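Local coordinates for intergenic-region protein (Escherichia coli CFT073, PDB 2WJ9) that probably inhibits type I restriction enzymes as a member of the antirestriction protein family, so that incoming foreign DNA escapes cleavage, at residues B[59-64]-B[68-73]. Residues are numbered along the deposited sequence; the frame is centred on the assembly and turned at random.
Sequences FWPQHF and PQWVTL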
loop_
_atom_site.group_PDB
_atom_site.type_symbol
_atom_site.label_atom_id
_atom_site.label_comp_id
_atom_site.label_asym_id
_atom_site.label_seq_id
_atom_site.Cartn_x
_atom_site.Cartn_y
_atom_site.Cartn_z
ATOM N N PHE B 59 -0.142 -21.915 -2.963
ATOM C CA PHE B 59 -0.544 -20.500 -2.847
ATOM C C PHE B 59 0.032 -19.771 -1.630
ATOM O O PHE B 59 0.659 -18.720 -1.773
ATOM C CB PHE B 59 -2.081 -20.417 -2.854
ATOM C CG PHE B 59 -2.635 -19.028 -2.672
ATOM C CD1 PHE B 59 -2.723 -18.146 -3.745
ATOM C CD2 PHE B 59 -3.105 -18.612 -1.431
ATOM C CE1 PHE B 59 -3.254 -16.869 -3.578
ATOM C CE2 PHE B 59 -3.638 -17.345 -1.254
ATOM C CZ PHE B 59 -3.719 -16.469 -2.316
ATOM N N TRP B 60 -0.196 -20.322 -0.436
ATOM C CA TRP B 60 0.177 -19.631 0.795
ATOM C C TRP B 60 1.698 -19.458 0.967
ATOM O O TRP B 60 2.140 -18.337 1.217
ATOM C CB TRP B 60 -0.516 -20.248 2.017
ATOM C CG TRP B 60 -2.020 -19.984 2.020
ATOM C CD1 TRP B 60 -3.014 -20.881 1.755
ATOM C CD2 TRP B 60 -2.670 -18.734 2.280
ATOM N NE1 TRP B 60 -4.247 -20.269 1.852
ATOM C CE2 TRP B 60 -4.064 -18.952 2.175
ATOM C CE3 TRP B 60 -2.212 -17.458 2.614
ATOM C CZ2 TRP B 60 -4.999 -17.929 2.373
ATOM C CZ3 TRP B 60 -3.140 -16.440 2.812
ATOM C CH2 TRP B 60 -4.520 -16.684 2.679
ATOM N N PRO B 61 2.500 -20.546 0.836
ATOM C CA PRO B 61 3.948 -20.312 0.935
ATOM C C PRO B 61 4.510 -19.460 -0.219
ATOM O O PRO B 61 5.406 -18.640 0.013
ATOM C CB PRO B 61 4.542 -21.725 0.945
ATOM C CG PRO B 61 3.527 -22.581 0.278
ATOM C CD PRO B 61 2.190 -21.975 0.641
ATOM N N GLN B 62 3.963 -19.618 -1.423
ATOM C CA GLN B 62 4.441 -18.870 -2.595
ATOM C C GLN B 62 4.280 -17.354 -2.423
ATOM O O GLN B 62 5.200 -16.593 -2.750
ATOM C CB GLN B 62 3.737 -19.352 -3.873
ATOM C CG GLN B 62 4.075 -18.580 -5.145
ATOM C CD GLN B 62 3.581 -19.283 -6.416
ATOM O OE1 GLN B 62 3.567 -20.514 -6.495
ATOM N NE2 GLN B 62 3.163 -18.496 -7.406
ATOM N N HIS B 63 3.127 -16.930 -1.896
ATOM C CA HIS B 63 2.797 -15.495 -1.772
ATOM C C HIS B 63 2.994 -14.900 -0.369
ATOM O O HIS B 63 3.106 -13.680 -0.233
ATOM C CB HIS B 63 1.361 -15.228 -2.250
ATOM C CG HIS B 63 1.144 -15.517 -3.705
ATOM N ND1 HIS B 63 1.425 -14.599 -4.697
ATOM C CD2 HIS B 63 0.689 -16.625 -4.339
ATOM C CE1 HIS B 63 1.147 -15.129 -5.875
ATOM N NE2 HIS B 63 0.700 -16.357 -5.687
ATOM N N PHE B 64 3.051 -15.753 0.652
ATOM C CA PHE B 64 3.066 -15.291 2.055
ATOM C C PHE B 64 4.196 -15.916 2.902
ATOM O O PHE B 64 4.299 -15.627 4.094
ATOM C CB PHE B 64 1.703 -15.564 2.733
ATOM C CG PHE B 64 0.532 -14.842 2.094
ATOM C CD1 PHE B 64 0.062 -13.641 2.621
ATOM C CD2 PHE B 64 -0.103 -15.370 0.973
ATOM C CE1 PHE B 64 -1.020 -12.977 2.043
ATOM C CE2 PHE B 64 -1.177 -14.711 0.383
ATOM C CZ PHE B 64 -1.641 -13.520 0.914
ATOM N N PRO B 68 5.737 -14.406 9.403
ATOM C CA PRO B 68 5.544 -15.360 10.499
ATOM C C PRO B 68 4.108 -15.876 10.582
ATOM O O PRO B 68 3.163 -15.109 10.407
ATOM C CB PRO B 68 5.901 -14.540 11.746
ATOM C CG PRO B 68 6.850 -13.492 11.234
ATOM C CD PRO B 68 6.286 -13.126 9.890
ATOM N N GLN B 69 3.966 -17.176 10.817
ATOM C CA GLN B 69 2.653 -17.831 10.939
ATOM C C GLN B 69 1.790 -17.800 9.673
ATOM O O GLN B 69 0.562 -17.810 9.758
ATOM C CB GLN B 69 1.860 -17.263 12.128
ATOM C CG GLN B 69 2.533 -17.474 13.460
ATOM C CD GLN B 69 1.578 -17.250 14.598
ATOM O OE1 GLN B 69 1.541 -16.171 15.183
ATOM N NE2 GLN B 69 0.765 -18.254 14.888
ATOM N N TRP B 70 2.423 -17.823 8.500
ATOM C CA TRP B 70 1.672 -17.786 7.237
ATOM C C TRP B 70 0.697 -18.961 7.101
ATOM O O TRP B 70 -0.333 -18.833 6.451
ATOM C CB TRP B 70 2.589 -17.687 5.993
ATOM C CG TRP B 70 3.618 -18.764 5.858
ATOM C CD1 TRP B 70 4.938 -18.671 6.196
ATOM C CD2 TRP B 70 3.434 -20.092 5.328
ATOM N NE1 TRP B 70 5.577 -19.858 5.938
ATOM C CE2 TRP B 70 4.682 -20.747 5.403
ATOM C CE3 TRP B 70 2.338 -20.794 4.813
ATOM C CZ2 TRP B 70 4.862 -22.062 4.975
ATOM C CZ3 TRP B 70 2.517 -22.104 4.400
ATOM C CH2 TRP B 70 3.767 -22.726 4.490
ATOM N N VAL B 71 1.013 -20.101 7.709
ATOM C CA VAL B 71 0.167 -21.287 7.572
ATOM C C VAL B 71 -1.164 -21.089 8.312
ATOM O O VAL B 71 -2.132 -21.801 8.042
ATOM C CB VAL B 71 0.883 -22.561 8.066
ATOM C CG1 VAL B 71 0.987 -22.555 9.579
ATOM C CG2 VAL B 71 0.159 -23.813 7.566
ATOM N N THR B 72 -1.200 -20.113 9.221
ATOM C CA THR B 72 -2.414 -19.800 9.998
ATOM C C THR B 72 -3.326 -18.756 9.342
ATOM O O THR B 72 -4.445 -18.515 9.824
ATOM C CB THR B 72 -2.070 -19.282 11.430
ATOM O OG1 THR B 72 -1.603 -17.925 11.366
ATOM C CG2 THR B 72 -1.035 -20.163 12.102
ATOM N N LEU B 73 -2.877 -18.122 8.267
ATOM C CA LEU B 73 -3.652 -17.014 7.679
ATOM C C LEU B 73 -5.049 -17.470 7.200
ATOM O O LEU B 73 -6.053 -16.781 7.446
ATOM C CB LEU B 73 -2.865 -16.309 6.565
ATOM C CG LEU B 73 -1.675 -15.461 7.037
ATOM C CD1 LEU B 73 -0.785 -15.029 5.854
ATOM C CD2 LEU B 73 -2.141 -14.255 7.838
#
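W70 lays its indole against helix 59-64, with one face turned to P61. CB of P61 stands 4.1 Å from the centroid of the W70 six-membered ring and 23° off its normal, a CH-pi contact over the face, while CD of P61 lies 3.8 Å from W70 CZ3. Further back along the indole, CE3 of W70 reaches CB of W60 at 4.0 Å. W70 CB in turn packs on the C-terminal end of the helix, 3.3 Å from the carbonyl O of F64. The ring takes this course because CG of W70 sits between its own backbone N and carbonyl carbon (chi1 56°), which swings the indole back along the helix from F64 toward P61. L73 adds a second point of packing: its CD1 meets CD1 of F64 at 3.6 Å, and its CB meets CZ3 of W60 at 3.8 Å. F59 CD2 lies over the centre of one face of the W60 indole, while W60 CZ3 in turn sits over a face of the F64 ring, offset toward its rim; W60 NE1 is hydrogen-bonded to E74 OE2. Just before L73 in the chain, the turn is tied by the backbone O of Q69, which accepts from both N and OG1 of T72. The contact thus folds the linker back on helix 59-64 just where helix 73-84 starts; L73 also touches helix 132-151, F64 stacks on H159, and W60 and F64 rest on strand 103-107.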